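Long-range contacts in ferrous iron transport protein B (Escherichia coli, PDB 3I8S), which uses its cytosolic GTP-binding domain, the part present here, to drive ferrous iron uptake across the inner membrane, probably by coupling nucleotide binding to channel opening: residues A[2-7]-A[50-55]; A[173-178]-A[246-251]. One frame throughout, in Å; residues are numbered along the deposited sequence. Where two conformers were deposited one is given.

Interaction 1 of 2, residues A[2-7]-A[50-55]; sequences KKLTIG and HQVTLV
I6 packs against V52 and L54 across two parallel strands, on the face they share with L4. Its CD1 meets V52 CG1 at 3.6 Å, and its CG2 meets L54 CD1 at 3.8 Å. CG1 of I6 stands anti to the carbonyl carbon (chi1 -54°), which sends CD1 back toward V52. The strands are neighbours in the central sheet of the P-loop G domain. Strand 4-10 leads into the GTP-binding loop, and F20 and L23 of the following helix pack on L54. The backbones join by four hydrogen bonds, L4 N to Q51 O, T53 N to L4 O, I6 N to T53 O and V55 N to I6 O. The T53 to L4 bond is the most bent, 153° at the hydrogen. At the outer end, L4 CD2 sits over one face of the H50 ring, 4.1 Å from its centroid. H50 ND1 is hydrogen-bonded to D164 OD2, which helps fix the ring. K3 folds across Q51 and T53, its chain turning at chi2 (-58°). Its CD lies 3.7 Å from Q51 CB. An alanine here would probably leave Q51 CB without that packing, though CB would still flank the T53 hydroxyl. K3 CG is 3.5 Å from T53 OG1.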
loop_
_atom_site.group_PDB
_atom_site.type_symbol
_atom_site.label_atom_id
_atom_site.label_comp_id
_atom_site.label_asym_id
_atom_site.label_seq_id
_atom_site.Cartn_x
_atom_site.Cartn_y
_atom_site.Cartn_z
ATOM N N LYS A 2 20.953 4.641 14.007
ATOM C CA LYS A 2 19.695 4.077 13.546
ATOM C C LYS A 2 18.964 5.116 12.690
ATOM O O LYS A 2 18.774 6.237 13.122
ATOM C CB LYS A 2 18.824 3.626 14.737
ATOM C CG LYS A 2 17.546 2.930 14.295
ATOM C CD LYS A 2 16.762 2.236 15.409
ATOM C CE LYS A 2 15.520 1.576 14.836
ATOM N NZ LYS A 2 14.652 1.038 15.891
ATOM N N LYS A 3 18.583 4.742 11.466
ATOM C CA LYS A 3 17.896 5.689 10.560
ATOM C C LYS A 3 16.413 5.510 10.659
ATOM O O LYS A 3 15.933 4.514 11.187
ATOM C CB LYS A 3 18.344 5.505 9.108
ATOM C CG LYS A 3 19.822 5.651 8.912
ATOM C CD LYS A 3 20.252 6.988 9.387
ATOM C CE LYS A 3 21.726 7.177 9.241
ATOM N NZ LYS A 3 21.968 7.287 7.808
ATOM N N LEU A 4 15.666 6.478 10.127
ATOM C CA LEU A 4 14.243 6.242 9.894
ATOM C C LEU A 4 14.140 5.559 8.569
ATOM O O LEU A 4 14.619 6.100 7.570
ATOM C CB LEU A 4 13.444 7.552 9.869
ATOM C CG LEU A 4 11.944 7.434 9.732
ATOM C CD1 LEU A 4 11.250 6.814 10.982
ATOM C CD2 LEU A 4 11.341 8.847 9.447
ATOM N N THR A 5 13.545 4.359 8.552
ATOM C CA THR A 5 13.460 3.570 7.323
ATOM C C THR A 5 12.097 3.720 6.666
ATOM O O THR A 5 11.065 3.413 7.267
ATOM C CB THR A 5 13.726 2.093 7.609
ATOM O OG1 THR A 5 15.003 1.976 8.232
ATOM C CG2 THR A 5 13.700 1.257 6.311
ATOM N N ILE A 6 12.131 4.179 5.431
ATOM C CA ILE A 6 10.944 4.406 4.613
ATOM C C ILE A 6 10.969 3.558 3.330
ATOM O O ILE A 6 11.972 3.550 2.580
ATOM C CB ILE A 6 10.797 5.885 4.257
ATOM C CG1 ILE A 6 10.821 6.750 5.500
ATOM C CG2 ILE A 6 9.513 6.059 3.409
ATOM C CD1 ILE A 6 10.606 8.177 5.231
ATOM N N GLY A 7 9.863 2.821 3.090
ATOM C CA GLY A 7 9.665 2.065 1.858
ATOM C C GLY A 7 8.967 2.964 0.843
ATOM O O GLY A 7 7.915 3.565 1.180
ATOM N N HIS A 50 14.936 14.187 10.896
ATOM C CA HIS A 50 15.245 12.760 10.709
ATOM C C HIS A 50 16.293 12.548 9.641
ATOM O O HIS A 50 16.323 13.271 8.626
ATOM C CB HIS A 50 13.995 11.953 10.289
ATOM C CG HIS A 50 12.963 11.822 11.366
ATOM N ND1 HIS A 50 11.884 12.671 11.462
ATOM C CD2 HIS A 50 12.827 10.926 12.375
ATOM C CE1 HIS A 50 11.162 12.345 12.526
ATOM N NE2 HIS A 50 11.700 11.273 13.083
ATOM N N GLN A 51 17.145 11.553 9.891
ATOM C CA GLN A 51 18.000 10.940 8.897
ATOM C C GLN A 51 17.274 9.726 8.380
ATOM O O GLN A 51 16.904 8.832 9.152
ATOM C CB GLN A 51 19.340 10.542 9.544
ATOM C CG GLN A 51 20.141 11.726 9.947
ATOM C CD GLN A 51 20.300 12.680 8.794
ATOM O OE1 GLN A 51 20.502 12.260 7.637
ATOM N NE2 GLN A 51 20.159 13.966 9.078
ATOM N N VAL A 52 17.019 9.701 7.070
ATOM C CA VAL A 52 16.194 8.683 6.433
ATOM C C VAL A 52 16.975 7.767 5.469
ATOM O O VAL A 52 17.852 8.211 4.722
ATOM C CB VAL A 52 15.024 9.335 5.619
ATOM C CG1 VAL A 52 14.208 8.250 4.817
ATOM C CG2 VAL A 52 14.116 10.195 6.541
ATOM N N THR A 53 16.670 6.480 5.558
ATOM C CA THR A 53 17.020 5.507 4.529
ATOM C C THR A 53 15.749 5.238 3.782
ATOM O O THR A 53 14.752 4.819 4.380
ATOM C CB THR A 53 17.566 4.175 5.105
ATOM O OG1 THR A 53 18.796 4.431 5.820
ATOM C CG2 THR A 53 17.841 3.166 3.994
ATOM N N LEU A 54 15.813 5.433 2.473
ATOM C CA LEU A 54 14.703 5.231 1.547
ATOM C C LEU A 54 14.988 4.029 0.669
ATOM O O LEU A 54 15.962 4.011 -0.068
ATOM C CB LEU A 54 14.529 6.486 0.668
ATOM C CG LEU A 54 13.324 6.563 -0.243
ATOM C CD1 LEU A 54 12.061 6.573 0.647
ATOM C CD2 LEU A 54 13.465 7.799 -1.229
ATOM N N VAL A 55 14.135 3.028 0.764
ATOM C CA VAL A 55 14.245 1.786 0.020
ATOM C C VAL A 55 13.227 1.803 -1.109
ATOM O O VAL A 55 11.998 1.911 -0.878
ATOM C CB VAL A 55 14.003 0.552 0.956
ATOM C CG1 VAL A 55 14.116 -0.737 0.134
ATOM C CG2 VAL A 55 14.974 0.569 2.131
#

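Interaction 2 of 2, residues A[173-178]-A[246-251]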
loop_
_atom_site.group_PDB
_atom_site.type_symbol
_atom_site.label_atom_id
_atom_site.label_comp_id
_atom_site.label_asym_id
_atom_site.label_seq_id
_atom_site.Cartn_x
_atom_site.Cartn_y
_atom_site.Cartn_z
ATOM N N GLU A 173 -13.335 3.731 8.166
ATOM C CA GLU A 173 -13.981 2.622 7.504
ATOM C C GLU A 173 -13.359 2.575 6.142
ATOM O O GLU A 173 -13.382 3.576 5.424
ATOM C CB GLU A 173 -15.462 2.855 7.303
ATOM C CG GLU A 173 -16.144 1.631 6.674
ATOM C CD GLU A 173 -16.813 0.732 7.697
ATOM O OE1 GLU A 173 -17.133 -0.433 7.353
ATOM O OE2 GLU A 173 -17.038 1.219 8.834
ATOM N N LEU A 174 -12.828 1.427 5.756
ATOM C CA LEU A 174 -12.325 1.297 4.393
ATOM C C LEU A 174 -13.179 0.258 3.686
ATOM O O LEU A 174 -14.359 0.477 3.409
ATOM C CB LEU A 174 -10.841 0.922 4.400
ATOM C CG LEU A 174 -9.848 1.979 4.890
ATOM C CD1 LEU A 174 -8.522 1.323 5.242
ATOM C CD2 LEU A 174 -9.698 3.081 3.845
ATOM N N VAL A 175 -12.611 -0.909 3.415
ATOM C CA VAL A 175 -13.360 -1.894 2.661
ATOM C C VAL A 175 -14.380 -2.515 3.584
ATOM O O VAL A 175 -14.096 -2.817 4.749
ATOM C CB VAL A 175 -12.424 -2.941 2.023
ATOM C CG1 VAL A 175 -13.243 -3.944 1.224
ATOM C CG2 VAL A 175 -11.424 -2.228 1.126
ATOM N N HIS A 176 -15.589 -2.683 3.074
ATOM C CA HIS A 176 -16.668 -3.265 3.853
ATOM C C HIS A 176 -16.940 -4.678 3.387
ATOM O O HIS A 176 -17.827 -4.926 2.561
ATOM C CB HIS A 176 -17.955 -2.424 3.791
ATOM C CG HIS A 176 -18.926 -2.774 4.869
ATOM N ND1 HIS A 176 -18.892 -2.195 6.117
ATOM C CD2 HIS A 176 -19.925 -3.684 4.904
ATOM C CE1 HIS A 176 -19.836 -2.721 6.873
ATOM N NE2 HIS A 176 -20.483 -3.625 6.158
ATOM N N TYR A 177 -16.173 -5.616 3.937
ATOM C CA TYR A 177 -16.328 -7.017 3.592
ATOM C C TYR A 177 -17.534 -7.646 4.256
ATOM O O TYR A 177 -17.882 -7.296 5.397
ATOM C CB TYR A 177 -15.105 -7.814 4.031
ATOM C CG TYR A 177 -13.806 -7.386 3.419
ATOM C CD1 TYR A 177 -12.880 -6.642 4.143
ATOM C CD2 TYR A 177 -13.507 -7.701 2.094
ATOM C CE1 TYR A 177 -11.662 -6.275 3.559
ATOM C CE2 TYR A 177 -12.311 -7.346 1.518
ATOM C CZ TYR A 177 -11.392 -6.629 2.270
ATOM O OH TYR A 177 -10.225 -6.297 1.675
ATOM N N ALA A 178 -18.145 -8.601 3.545
ATOM C CA ALA A 178 -19.262 -9.418 4.075
ATOM C C ALA A 178 -18.835 -10.096 5.381
ATOM O O ALA A 178 -17.677 -10.559 5.482
ATOM C CB ALA A 178 -19.732 -10.459 3.032
ATOM N N ASP A 246 -14.599 -7.622 -4.993
ATOM C CA ASP A 246 -15.678 -6.692 -5.317
ATOM C C ASP A 246 -15.816 -5.645 -4.190
ATOM O O ASP A 246 -15.996 -4.464 -4.464
ATOM C CB ASP A 246 -17.010 -7.441 -5.568
ATOM C CG ASP A 246 -17.138 -7.989 -7.013
ATOM O OD1 ASP A 246 -16.406 -7.530 -7.921
ATOM O OD2 ASP A 246 -18.001 -8.874 -7.259
ATOM N N ALA A 247 -15.690 -6.080 -2.933
ATOM C CA ALA A 247 -15.714 -5.143 -1.787
ATOM C C ALA A 247 -14.629 -4.062 -1.978
ATOM O O ALA A 247 -14.875 -2.876 -1.782
ATOM C CB ALA A 247 -15.515 -5.868 -0.453
ATOM N N ARG A 248 -13.433 -4.487 -2.385
ATOM C CA ARG A 248 -12.322 -3.540 -2.602
ATOM C C ARG A 248 -12.618 -2.554 -3.695
ATOM O O ARG A 248 -12.505 -1.348 -3.491
ATOM C CB ARG A 248 -11.006 -4.284 -2.877
ATOM C CG ARG A 248 -10.542 -5.031 -1.673
ATOM C CD ARG A 248 -9.429 -6.046 -1.993
ATOM N NE ARG A 248 -9.072 -6.781 -0.796
ATOM C CZ ARG A 248 -8.252 -7.833 -0.800
ATOM N NH1 ARG A 248 -7.728 -8.252 -1.939
ATOM N NH2 ARG A 248 -7.965 -8.449 0.329
ATOM N N TYR A 249 -13.062 -3.042 -4.843
ATOM C CA TYR A 249 -13.374 -2.146 -5.933
ATOM C C TYR A 249 -14.555 -1.212 -5.603
ATOM O O TYR A 249 -14.550 -0.034 -5.982
ATOM C CB TYR A 249 -13.544 -2.951 -7.213
ATOM C CG TYR A 249 -12.186 -3.515 -7.721
ATOM C CD1 TYR A 249 -11.183 -2.660 -8.178
ATOM C CD2 TYR A 249 -11.907 -4.876 -7.711
ATOM C CE1 TYR A 249 -9.944 -3.150 -8.659
ATOM C CE2 TYR A 249 -10.677 -5.384 -8.194
ATOM C CZ TYR A 249 -9.690 -4.516 -8.671
ATOM O OH TYR A 249 -8.453 -5.014 -9.134
ATOM N N GLN A 250 -15.555 -1.714 -4.877
ATOM C CA GLN A 250 -16.695 -0.880 -4.461
ATOM C C GLN A 250 -16.197 0.300 -3.635
ATOM O O GLN A 250 -16.612 1.460 -3.806
ATOM C CB GLN A 250 -17.691 -1.665 -3.595
ATOM C CG GLN A 250 -18.929 -0.821 -3.212
ATOM C CD GLN A 250 -19.754 -1.396 -2.057
ATOM O OE1 GLN A 250 -20.937 -1.082 -1.910
ATOM N NE2 GLN A 250 -19.124 -2.191 -1.221
ATOM N N CYS A 251 -15.320 -0.011 -2.693
ATOM C CA CYS A 251 -14.751 0.971 -1.804
ATOM C C CYS A 251 -14.029 2.087 -2.581
ATOM O O CYS A 251 -14.260 3.300 -2.367
ATOM C CB CYS A 251 -13.787 0.283 -0.853
ATOM S SG CYS A 251 -12.933 1.448 0.195
HETATM O O HOH W 1 -16.417 -1.964 0.319
HETATM O O HOH W 2 -19.197 -4.108 0.657
#
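L174 meets helix 240-259 through its backbone, with its O 3.6 Å from C251 SG. V175 comes next and fits against the helix with both methyls. Its CG1 presses on A247 CB at 3.4 Å, tighter than usual for two carbons. Its CG2 rests on C251 CB at 4.0 Å. CG1 of V175 also lies over one face of the Y177 ring. The H176 ring turns back to E173, and ND1 gives OE1 a hydrogen bond. Its backbone reaches the helix through water: one molecule accepts from H176 N and donates to A247 O. Y177, with CG anti to the carbonyl carbon (chi1 -60°), brings CD2 to 3.7 Å from A247 CB. Its hydroxyl accepts a nearly straight bond from R248 NE, with OH to NE 2.8 Å and 169° at the hydrogen. R248 NH2 adds a weak second bond. The ring and guanidinium planes are 81° apart. Y177 OH is also hydrogen-bonded to E110 OE2, on helix 98-111 of the G domain, and R248 forms a salt bridge with E210. The loop before helix 179-191 thus packs on helix 240-259, with L106 and E110 beside it, consistent with the junction of the G and helical domains of the FeoB cytosolic region.

Interaction 1 is part of the core sheet of the G domain, although its outer end reaches the surface. Interaction 2 lies on the opposite side of the chain's centre, away from the annotated nucleotide sites. The two share no strand or helix, and their nearest atoms are about 17 Å apart. Segments 2-7 and 50-55 are held by regular backbone bonds, with aliphatic side chains filling one face. Segments 173-178 and 246-251 have no direct backbone bond between them. Water and a tyrosine-arginine pair do that work, beside a small apolar patch. The first is one pair of strands in the central sheet of the GTPase. The second probably lies at the junction with the helical domain.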